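Local coordinates for vanadium-dependent bromoperoxidase (Corallina officinalis, PDB 1QHB), which catalyses the halogenation of organic substrates with bromide and hydrogen peroxide, using a bound vanadate cofactor, at residues Leu228-Gln239 with Gly532-Ile543; Pro352-Gln360 with Val370-Val379. One frame throughout, in Å; residues are numbered along the deposited sequence.

How the contacts relate
Contact 1 lies inside the subunit and contact 2 toward its periphery, about 13 and 29 Å from the chain centre to the centre of each; their own centres are 25 Å apart, and they do not touch. Along the chain, contact 2 is nested within the long loop closed by contact 1. Both set an irregular loop against a helical part, most of helix 530-548 in contact 1 and the start of helix 376-402 in contact 2, and both helices border helix 484-499. Their chemistry differs: 228-239 with 532-543 is held by nine hydrogen bonds, whereas 352-360 with 370-379 is mainly aromatic and aliphatic, beside calcium and neighbouring subunits.

Contact 1 of 2, residues Leu228-Gln239 with Gly532-Ile543; sequences LPGSEVGPYLSQ and GELNKLADNVAI
Gly-230 CA lies 3.8 Å from Gly-532 CA where loop 228-239, turning through a type I beta turn from Gly-230 to Val-233, closes on helix segment 532-543; a beta carbon on Gly-230 would collide with Gly-532. Lys-536 enters the curve of the loop with CG anti to its backbone N (chi1 -174°) and then bends at chi3, which brings NZ among backbone carbonyls. NZ donates to Val-233 O at 2.8 Å, nearly in line with that C=O, and to Pro-235 O, in the carbonyl plane. Its third partner is Glu-533 OE2, a salt bridge on the syn lone pair at 2.8 Å. Glu-533 OE1 meanwhile receives Gln-239 N. One turn beyond Lys-536, the amide of Asn-540 reads the backbone in both senses: ND2 gives a hydrogen to Tyr-236 O, while OD1 takes Ser-238 N on a lone pair at 2.9 Å. These two bonds fix which way round the amide lies, and the Tyr-236 ring runs past it with planes only 7° apart. Asn-535 ND2 donates to Pro-229 O in the plane of both groups. Asp-539 OD2 is gripped twice, by Leu-228 N on its syn lone pair and by Ser-231 OG on its anti lone pair, the latter at 2.6 Å. Ser-238 OG donates to Glu-533 O from the face opposite Leu-537 N. With a methionine in place of Lys-536, the carbonyls of Val-233 and Pro-235 would probably lose their donor and Glu-533 its counter-charge. On other sides the helix packs against helices 337-349, 484-499 and 553-574. Because seven of the nine hydrogen bonds join helix side chains to loop backbone atoms, the path of the irregular loop is probably set largely by the helix, and a buried ammonium group is paired with carboxylate and carbonyl oxygens.

Contact 2 of 2, residues Pro352-Gln360 with Val370-Val379; sequences PFDPNLPFQ and VFVNFGSAHV
Pro-358 lies over one face of the Phe-374 ring, its CG 3.4 Å from the ring centroid and 14° off the normal, a CH-pi contact. Phe-374 can be followed outward from its root. CB faces Leu-357 CB at 4.4 Å and has Pro-358 CD nearby. Next, CG and CD1 lie under Pro-358 CD, the CG to CD distance being 3.6 Å. On the other branch CD2 and CE2 both approach Pro-358 CG. At the tip, Phe-374 CZ has the same Pro-358 CG at 3.7 Å, as expected of an atom placed over the centre of the ring. Asn-373 CB sits against the opposite face, offset toward the rim, and the ring is thus held between two residues. The backbone of Phe-374 is engaged as well: its N donates to His-378 ND1 in the imidazole plane, and its O stands above one face of the Phe-353 ring, toward the rim. Phe-353, with CG anti to its carbonyl carbon (chi1 -70°), extends to the helix start, where CZ lies 3.8 Å from Ser-376 N and CE2 meets Val-370 CG2 at 4.2 Å. Val-370 CG1 touches both Phe-359 CB, 4.0 Å away, and the amide nitrogen of Gln-360, whose NE2 donates back to Pro-358 O. Phe-582 of the same chain meets the Phe-374 ring edge-to-face, while Asn-373 forms hydrogen bonds with two residues of a neighbouring subunit, ND2 with Thr-131 of that subunit and O with its Asn-125. Gly-375 takes the N-cap position of helix 376-402. The two segments close the base of a calcium-binding loop, to which 352-360 itself contributes Phe-359, with Gln-361, Asp-363, Asp-366 and Gln-368 following in the connection; calcium binding there is important for the stability of the enzyme.

Contact 1 of 2, residues Leu228-Gln239 with Gly532-Ile543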
loop_
_atom_site.group_PDB
_atom_site.type_symbol
_atom_site.label_atom_id
_atom_site.label_comp_id
_atom_site.label_asym_id
_atom_site.label_seq_id
_atom_site.Cartn_x
_atom_site.Cartn_y
_atom_site.Cartn_z
ATOM N N LEU A 228 35.518 32.340 14.611
ATOM C CA LEU A 228 34.156 32.597 14.189
ATOM C C LEU A 228 34.099 34.101 13.904
ATOM O O LEU A 228 34.796 34.830 14.556
ATOM C CB LEU A 228 33.113 32.283 15.292
ATOM C CG LEU A 228 33.117 30.789 15.629
ATOM C CD1 LEU A 228 32.091 30.426 16.662
ATOM C CD2 LEU A 228 32.913 29.969 14.350
ATOM N N PRO A 229 33.320 34.515 12.930
ATOM C CA PRO A 229 33.191 35.907 12.590
ATOM C C PRO A 229 32.721 36.673 13.823
ATOM O O PRO A 229 31.678 36.297 14.377
ATOM C CB PRO A 229 32.152 35.980 11.466
ATOM C CG PRO A 229 32.044 34.587 10.990
ATOM C CD PRO A 229 32.511 33.623 12.046
ATOM N N GLY A 230 33.487 37.694 14.185
ATOM C CA GLY A 230 33.056 38.492 15.359
ATOM C C GLY A 230 34.028 38.264 16.516
ATOM O O GLY A 230 34.243 39.206 17.305
ATOM N N SER A 231 34.620 37.079 16.635
ATOM C CA SER A 231 35.556 36.794 17.694
ATOM C C SER A 231 36.833 37.624 17.703
ATOM O O SER A 231 37.404 37.850 18.783
ATOM C CB SER A 231 36.010 35.309 17.673
ATOM O OG SER A 231 34.896 34.555 18.134
ATOM N N GLU A 232 37.278 38.081 16.540
ATOM C CA GLU A 232 38.476 38.906 16.463
ATOM C C GLU A 232 38.256 40.390 16.528
ATOM O O GLU A 232 39.224 41.134 16.506
ATOM C CB GLU A 232 39.295 38.499 15.211
ATOM C CG GLU A 232 39.929 37.160 15.595
ATOM C CD GLU A 232 40.711 36.407 14.560
ATOM O OE1 GLU A 232 41.439 37.001 13.753
ATOM O OE2 GLU A 232 40.634 35.159 14.556
ATOM N N VAL A 233 37.013 40.826 16.745
ATOM C CA VAL A 233 36.736 42.252 16.829
ATOM C C VAL A 233 36.605 42.672 18.265
ATOM O O VAL A 233 35.765 42.062 18.940
ATOM C CB VAL A 233 35.389 42.569 16.124
ATOM C CG1 VAL A 233 35.063 44.066 16.225
ATOM C CG2 VAL A 233 35.442 42.158 14.655
ATOM N N GLY A 234 37.306 43.678 18.742
ATOM C CA GLY A 234 37.009 44.144 20.100
ATOM C C GLY A 234 37.658 43.268 21.151
ATOM O O GLY A 234 38.612 42.503 20.953
ATOM N N PRO A 235 37.184 43.454 22.373
ATOM C CA PRO A 235 37.696 42.730 23.517
ATOM C C PRO A 235 37.595 41.226 23.354
ATOM O O PRO A 235 36.745 40.711 22.628
ATOM C CB PRO A 235 36.898 43.234 24.699
ATOM C CG PRO A 235 36.227 44.474 24.220
ATOM C CD PRO A 235 36.057 44.340 22.737
ATOM N N TYR A 236 38.447 40.533 24.109
ATOM C CA TYR A 236 38.535 39.093 24.042
ATOM C C TYR A 236 37.204 38.478 24.464
ATOM O O TYR A 236 36.735 37.529 23.855
ATOM C CB TYR A 236 39.663 38.646 25.001
ATOM C CG TYR A 236 39.891 37.161 24.817
ATOM C CD1 TYR A 236 39.020 36.255 25.390
ATOM C CD2 TYR A 236 40.932 36.673 24.057
ATOM C CE1 TYR A 236 39.158 34.898 25.208
ATOM C CE2 TYR A 236 41.094 35.291 23.892
ATOM C CZ TYR A 236 40.199 34.429 24.439
ATOM O OH TYR A 236 40.296 33.069 24.271
ATOM N N LEU A 237 36.689 38.921 25.623
ATOM C CA LEU A 237 35.486 38.370 26.207
ATOM C C LEU A 237 34.211 39.007 25.664
ATOM O O LEU A 237 34.038 40.209 25.446
ATOM C CB LEU A 237 35.469 38.495 27.727
ATOM C CG LEU A 237 36.569 37.714 28.462
ATOM C CD1 LEU A 237 36.665 38.192 29.898
ATOM C CD2 LEU A 237 36.333 36.213 28.455
ATOM N N SER A 238 33.275 38.087 25.391
ATOM C CA SER A 238 31.993 38.485 24.855
ATOM C C SER A 238 31.381 39.379 25.893
ATOM O O SER A 238 31.432 39.043 27.103
ATOM C CB SER A 238 31.131 37.205 24.664
ATOM O OG SER A 238 29.780 37.605 24.372
ATOM N N GLN A 239 30.613 40.397 25.491
ATOM C CA GLN A 239 29.916 41.215 26.473
ATOM C C GLN A 239 28.994 40.351 27.317
ATOM O O GLN A 239 28.701 40.622 28.487
ATOM C CB GLN A 239 29.022 42.279 25.766
ATOM C CG GLN A 239 29.836 43.276 24.927
ATOM C CD GLN A 239 30.786 44.061 25.844
ATOM O OE1 GLN A 239 30.339 44.812 26.723
ATOM N NE2 GLN A 239 32.062 43.788 25.618
ATOM N N GLY A 532 27.988 38.904 16.204
ATOM C CA GLY A 532 29.434 38.745 16.459
ATOM C C GLY A 532 29.723 38.489 17.932
ATOM O O GLY A 532 30.641 37.741 18.215
ATOM N N GLU A 533 28.970 39.043 18.897
ATOM C CA GLU A 533 29.195 38.797 20.307
ATOM C C GLU A 533 28.616 37.430 20.736
ATOM O O GLU A 533 29.020 36.882 21.766
ATOM C CB GLU A 533 28.585 39.917 21.161
ATOM C CG GLU A 533 29.366 41.241 21.075
ATOM C CD GLU A 533 30.813 41.027 21.523
ATOM O OE1 GLU A 533 31.017 40.820 22.753
ATOM O OE2 GLU A 533 31.685 41.026 20.632
ATOM N N LEU A 534 27.673 36.876 19.975
ATOM C CA LEU A 534 27.146 35.525 20.291
ATOM C C LEU A 534 28.131 34.507 19.766
ATOM O O LEU A 534 28.505 33.527 20.428
ATOM C CB LEU A 534 25.769 35.291 19.704
ATOM C CG LEU A 534 24.597 35.999 20.388
ATOM C CD1 LEU A 534 23.318 35.866 19.528
ATOM C CD2 LEU A 534 24.359 35.431 21.781
ATOM N N ASN A 535 28.676 34.768 18.564
ATOM C CA ASN A 535 29.730 33.940 18.008
ATOM C C ASN A 535 30.934 34.005 18.937
ATOM O O ASN A 535 31.580 33.006 19.259
ATOM C CB ASN A 535 30.172 34.349 16.588
ATOM C CG ASN A 535 29.180 34.052 15.492
ATOM O OD1 ASN A 535 28.176 33.331 15.628
ATOM N ND2 ASN A 535 29.412 34.623 14.305
ATOM N N LYS A 536 31.295 35.194 19.419
ATOM C CA LYS A 536 32.431 35.330 20.365
ATOM C C LYS A 536 32.247 34.486 21.626
ATOM O O LYS A 536 33.182 33.876 22.149
ATOM C CB LYS A 536 32.575 36.816 20.736
ATOM C CG LYS A 536 33.838 37.025 21.596
ATOM C CD LYS A 536 34.092 38.470 21.964
ATOM C CE LYS A 536 34.487 39.314 20.748
ATOM N NZ LYS A 536 34.403 40.782 20.986
ATOM N N LEU A 537 31.037 34.519 22.188
ATOM C CA LEU A 537 30.672 33.776 23.375
ATOM C C LEU A 537 30.811 32.258 23.157
ATOM O O LEU A 537 31.401 31.522 23.980
ATOM C CB LEU A 537 29.216 34.097 23.740
ATOM C CG LEU A 537 28.611 33.389 24.971
ATOM C CD1 LEU A 537 29.347 33.802 26.224
ATOM C CD2 LEU A 537 27.131 33.725 25.116
ATOM N N ALA A 538 30.339 31.778 22.011
ATOM C CA ALA A 538 30.566 30.376 21.643
ATOM C C ALA A 538 32.039 30.065 21.621
ATOM O O ALA A 538 32.496 29.085 22.201
ATOM C CB ALA A 538 29.961 30.052 20.267
ATOM N N ASP A 539 32.820 30.976 20.971
ATOM C CA ASP A 539 34.270 30.766 20.966
ATOM C C ASP A 539 34.855 30.844 22.372
ATOM O O ASP A 539 35.797 30.097 22.636
ATOM C CB ASP A 539 34.947 31.739 20.008
ATOM C CG ASP A 539 35.252 31.222 18.630
ATOM O OD1 ASP A 539 35.398 29.975 18.433
ATOM O OD2 ASP A 539 35.379 32.047 17.681
ATOM N N ASN A 540 34.414 31.720 23.250
ATOM C CA ASN A 540 34.966 31.835 24.604
ATOM C C ASN A 540 34.750 30.568 25.422
ATOM O O ASN A 540 35.596 30.019 26.134
ATOM C CB ASN A 540 34.243 32.971 25.323
ATOM C CG ASN A 540 34.581 34.402 24.958
ATOM O OD1 ASN A 540 33.829 35.274 25.384
ATOM N ND2 ASN A 540 35.649 34.703 24.232
ATOM N N VAL A 541 33.518 30.008 25.343
ATOM C CA VAL A 541 33.258 28.778 26.090
ATOM C C VAL A 541 34.047 27.618 25.516
ATOM O O VAL A 541 34.630 26.840 26.275
ATOM C CB VAL A 541 31.757 28.487 26.095
ATOM C CG1 VAL A 541 31.449 27.118 26.690
ATOM C CG2 VAL A 541 31.039 29.639 26.805
ATOM N N ALA A 542 34.164 27.445 24.228
ATOM C CA ALA A 542 34.871 26.363 23.567
ATOM C C ALA A 542 36.366 26.481 23.818
ATOM O O ALA A 542 36.972 25.470 24.212
ATOM C CB ALA A 542 34.618 26.495 22.037
ATOM N N ILE A 543 36.906 27.704 23.609
ATOM C CA ILE A 543 38.347 27.890 23.830
ATOM C C ILE A 543 38.667 27.825 25.327
ATOM O O ILE A 543 39.726 27.354 25.745
ATOM C CB ILE A 543 38.906 29.200 23.270
ATOM C CG1 ILE A 543 38.683 29.393 21.786
ATOM C CG2 ILE A 543 40.389 29.330 23.643
ATOM C CD1 ILE A 543 39.267 28.390 20.824
HETATM O O HOH W 1 32.136 40.765 17.935
HETATM O O HOH W 2 37.780 32.836 22.926
HETATM O O HOH W 3 33.389 42.065 23.943
#

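Contact 2 of 2, residues Pro352-Gln360 with Val370-Val379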
loop_
_atom_site.group_PDB
_atom_site.type_symbol
_atom_site.label_atom_id
_atom_site.label_comp_id
_atom_site.label_asym_id
_atom_site.label_seq_id
_atom_site.Cartn_x
_atom_site.Cartn_y
_atom_site.Cartn_z
ATOM N N PRO A 352 15.520 43.512 19.647
ATOM C CA PRO A 352 14.392 43.069 18.857
ATOM C C PRO A 352 14.517 41.632 18.357
ATOM O O PRO A 352 15.612 41.148 18.182
ATOM C CB PRO A 352 14.334 43.944 17.620
ATOM C CG PRO A 352 15.369 45.014 17.822
ATOM C CD PRO A 352 16.276 44.614 18.960
ATOM N N PHE A 353 13.362 40.986 18.169
ATOM C CA PHE A 353 13.377 39.642 17.607
ATOM C C PHE A 353 13.663 39.770 16.096
ATOM O O PHE A 353 13.608 40.860 15.529
ATOM C CB PHE A 353 12.035 38.931 17.897
ATOM C CG PHE A 353 11.849 38.589 19.347
ATOM C CD1 PHE A 353 12.789 37.850 20.045
ATOM C CD2 PHE A 353 10.752 39.031 20.045
ATOM C CE1 PHE A 353 12.612 37.545 21.372
ATOM C CE2 PHE A 353 10.562 38.744 21.381
ATOM C CZ PHE A 353 11.494 38.000 22.052
ATOM N N ASP A 354 14.014 38.698 15.441
ATOM C CA ASP A 354 14.197 38.691 13.976
ATOM C C ASP A 354 12.958 39.294 13.338
ATOM O O ASP A 354 11.801 38.960 13.620
ATOM C CB ASP A 354 14.386 37.227 13.634
ATOM C CG ASP A 354 14.608 36.891 12.195
ATOM O OD1 ASP A 354 14.287 37.663 11.257
ATOM O OD2 ASP A 354 15.133 35.762 12.043
ATOM N N PRO A 355 13.131 40.342 12.530
ATOM C CA PRO A 355 11.993 41.065 11.958
ATOM C C PRO A 355 11.169 40.281 10.948
ATOM O O PRO A 355 10.041 40.657 10.712
ATOM C CB PRO A 355 12.623 42.282 11.309
ATOM C CG PRO A 355 14.013 41.814 10.972
ATOM C CD PRO A 355 14.419 40.922 12.133
ATOM N N ASN A 356 11.630 39.128 10.458
ATOM C CA ASN A 356 10.847 38.256 9.610
ATOM C C ASN A 356 9.890 37.332 10.366
ATOM O O ASN A 356 9.147 36.629 9.667
ATOM C CB ASN A 356 11.823 37.443 8.760
ATOM C CG ASN A 356 12.534 38.440 7.873
ATOM O OD1 ASN A 356 11.909 39.100 7.048
ATOM N ND2 ASN A 356 13.815 38.579 8.047
ATOM N N LEU A 357 9.904 37.345 11.698
ATOM C CA LEU A 357 8.996 36.523 12.474
ATOM C C LEU A 357 7.662 37.254 12.452
ATOM O O LEU A 357 7.636 38.458 12.209
ATOM C CB LEU A 357 9.412 36.358 13.947
ATOM C CG LEU A 357 10.735 35.623 14.177
ATOM C CD1 LEU A 357 11.057 35.536 15.656
ATOM C CD2 LEU A 357 10.636 34.239 13.538
ATOM N N PRO A 358 6.602 36.535 12.695
ATOM C CA PRO A 358 5.274 37.116 12.638
ATOM C C PRO A 358 5.072 38.049 13.812
ATOM O O PRO A 358 5.699 37.948 14.877
ATOM C CB PRO A 358 4.339 35.929 12.746
ATOM C CG PRO A 358 5.151 34.717 12.879
ATOM C CD PRO A 358 6.589 35.094 13.028
ATOM N N PHE A 359 4.181 38.995 13.608
ATOM C CA PHE A 359 3.724 39.919 14.627
ATOM C C PHE A 359 4.805 40.704 15.328
ATOM O O PHE A 359 4.645 40.936 16.541
ATOM C CB PHE A 359 2.896 39.157 15.680
ATOM C CG PHE A 359 1.897 38.134 15.205
ATOM C CD1 PHE A 359 0.937 38.427 14.261
ATOM C CD2 PHE A 359 1.975 36.834 15.702
ATOM C CE1 PHE A 359 0.007 37.480 13.849
ATOM C CE2 PHE A 359 1.078 35.866 15.271
ATOM C CZ PHE A 359 0.075 36.189 14.364
ATOM N N GLN A 360 5.860 41.194 14.679
ATOM C CA GLN A 360 6.836 41.995 15.422
ATOM C C GLN A 360 6.544 43.489 15.358
ATOM O O GLN A 360 7.276 44.254 16.021
ATOM C CB GLN A 360 8.261 41.665 14.957
ATOM C CG GLN A 360 8.658 40.193 15.071
ATOM C CD GLN A 360 8.521 39.714 16.515
ATOM O OE1 GLN A 360 9.054 40.416 17.383
ATOM N NE2 GLN A 360 7.821 38.614 16.734
ATOM N N VAL A 370 3.615 38.741 21.201
ATOM C CA VAL A 370 4.220 37.435 21.101
ATOM C C VAL A 370 4.770 36.911 22.433
ATOM O O VAL A 370 5.348 37.659 23.213
ATOM C CB VAL A 370 5.416 37.334 20.120
ATOM C CG1 VAL A 370 4.956 37.345 18.659
ATOM C CG2 VAL A 370 6.467 38.403 20.396
ATOM N N PHE A 371 4.661 35.592 22.602
ATOM C CA PHE A 371 5.176 34.953 23.808
ATOM C C PHE A 371 5.417 33.476 23.554
ATOM O O PHE A 371 6.534 33.062 23.274
ATOM C CB PHE A 371 4.221 35.217 24.970
ATOM C CG PHE A 371 4.733 34.718 26.298
ATOM C CD1 PHE A 371 5.783 35.362 26.931
ATOM C CD2 PHE A 371 4.137 33.630 26.923
ATOM C CE1 PHE A 371 6.245 34.917 28.168
ATOM C CE2 PHE A 371 4.611 33.186 28.139
ATOM C CZ PHE A 371 5.672 33.821 28.761
ATOM N N VAL A 372 4.374 32.681 23.536
ATOM C CA VAL A 372 4.396 31.238 23.324
ATOM C C VAL A 372 5.126 30.931 22.022
ATOM O O VAL A 372 6.086 30.182 21.996
ATOM C CB VAL A 372 2.964 30.659 23.303
ATOM C CG1 VAL A 372 3.028 29.171 23.005
ATOM C CG2 VAL A 372 2.273 30.917 24.631
ATOM N N ASN A 373 4.571 31.442 20.917
ATOM C CA ASN A 373 5.211 31.301 19.620
ATOM C C ASN A 373 5.808 32.671 19.291
ATOM O O ASN A 373 5.161 33.746 19.294
ATOM C CB ASN A 373 4.256 30.935 18.474
ATOM C CG ASN A 373 3.679 29.541 18.530
ATOM O OD1 ASN A 373 4.196 28.658 19.210
ATOM N ND2 ASN A 373 2.564 29.274 17.858
ATOM N N PHE A 374 7.028 32.664 18.736
ATOM C CA PHE A 374 7.702 33.863 18.230
ATOM C C PHE A 374 8.069 34.890 19.288
ATOM O O PHE A 374 8.498 36.009 18.938
ATOM C CB PHE A 374 6.855 34.530 17.095
ATOM C CG PHE A 374 6.202 33.501 16.192
ATOM C CD1 PHE A 374 6.939 32.487 15.606
ATOM C CD2 PHE A 374 4.820 33.506 16.052
ATOM C CE1 PHE A 374 6.314 31.520 14.851
ATOM C CE2 PHE A 374 4.183 32.547 15.280
ATOM C CZ PHE A 374 4.933 31.549 14.681
ATOM N N GLY A 375 7.930 34.564 20.571
ATOM C CA GLY A 375 8.238 35.423 21.682
ATOM C C GLY A 375 9.257 34.839 22.654
ATOM O O GLY A 375 9.978 33.859 22.389
ATOM N N SER A 376 9.301 35.428 23.864
ATOM C CA SER A 376 10.328 34.946 24.801
ATOM C C SER A 376 10.215 33.492 25.183
ATOM O O SER A 376 11.245 32.783 25.266
ATOM C CB SER A 376 10.310 35.896 25.984
ATOM O OG SER A 376 9.083 35.833 26.653
ATOM N N ALA A 377 9.048 32.939 25.454
ATOM C CA ALA A 377 8.926 31.529 25.870
ATOM C C ALA A 377 9.412 30.586 24.785
ATOM O O ALA A 377 10.048 29.554 25.046
ATOM C CB ALA A 377 7.503 31.122 26.166
ATOM N N HIS A 378 9.177 30.990 23.525
ATOM C CA HIS A 378 9.567 30.144 22.404
ATOM C C HIS A 378 11.074 29.989 22.358
ATOM O O HIS A 378 11.579 28.864 22.361
ATOM C CB HIS A 378 9.008 30.726 21.137
ATOM C CG HIS A 378 9.082 29.843 19.948
ATOM N ND1 HIS A 378 8.550 30.217 18.721
ATOM C CD2 HIS A 378 9.608 28.595 19.781
ATOM C CE1 HIS A 378 8.753 29.219 17.869
ATOM N NE2 HIS A 378 9.388 28.236 18.472
ATOM N N VAL A 379 11.805 31.121 22.278
ATOM C CA VAL A 379 13.254 31.065 22.248
ATOM C C VAL A 379 13.887 30.475 23.514
ATOM O O VAL A 379 14.962 29.839 23.507
ATOM C CB VAL A 379 13.857 32.443 21.905
ATOM C CG1 VAL A 379 13.709 33.512 22.976
ATOM C CG2 VAL A 379 15.336 32.236 21.545
#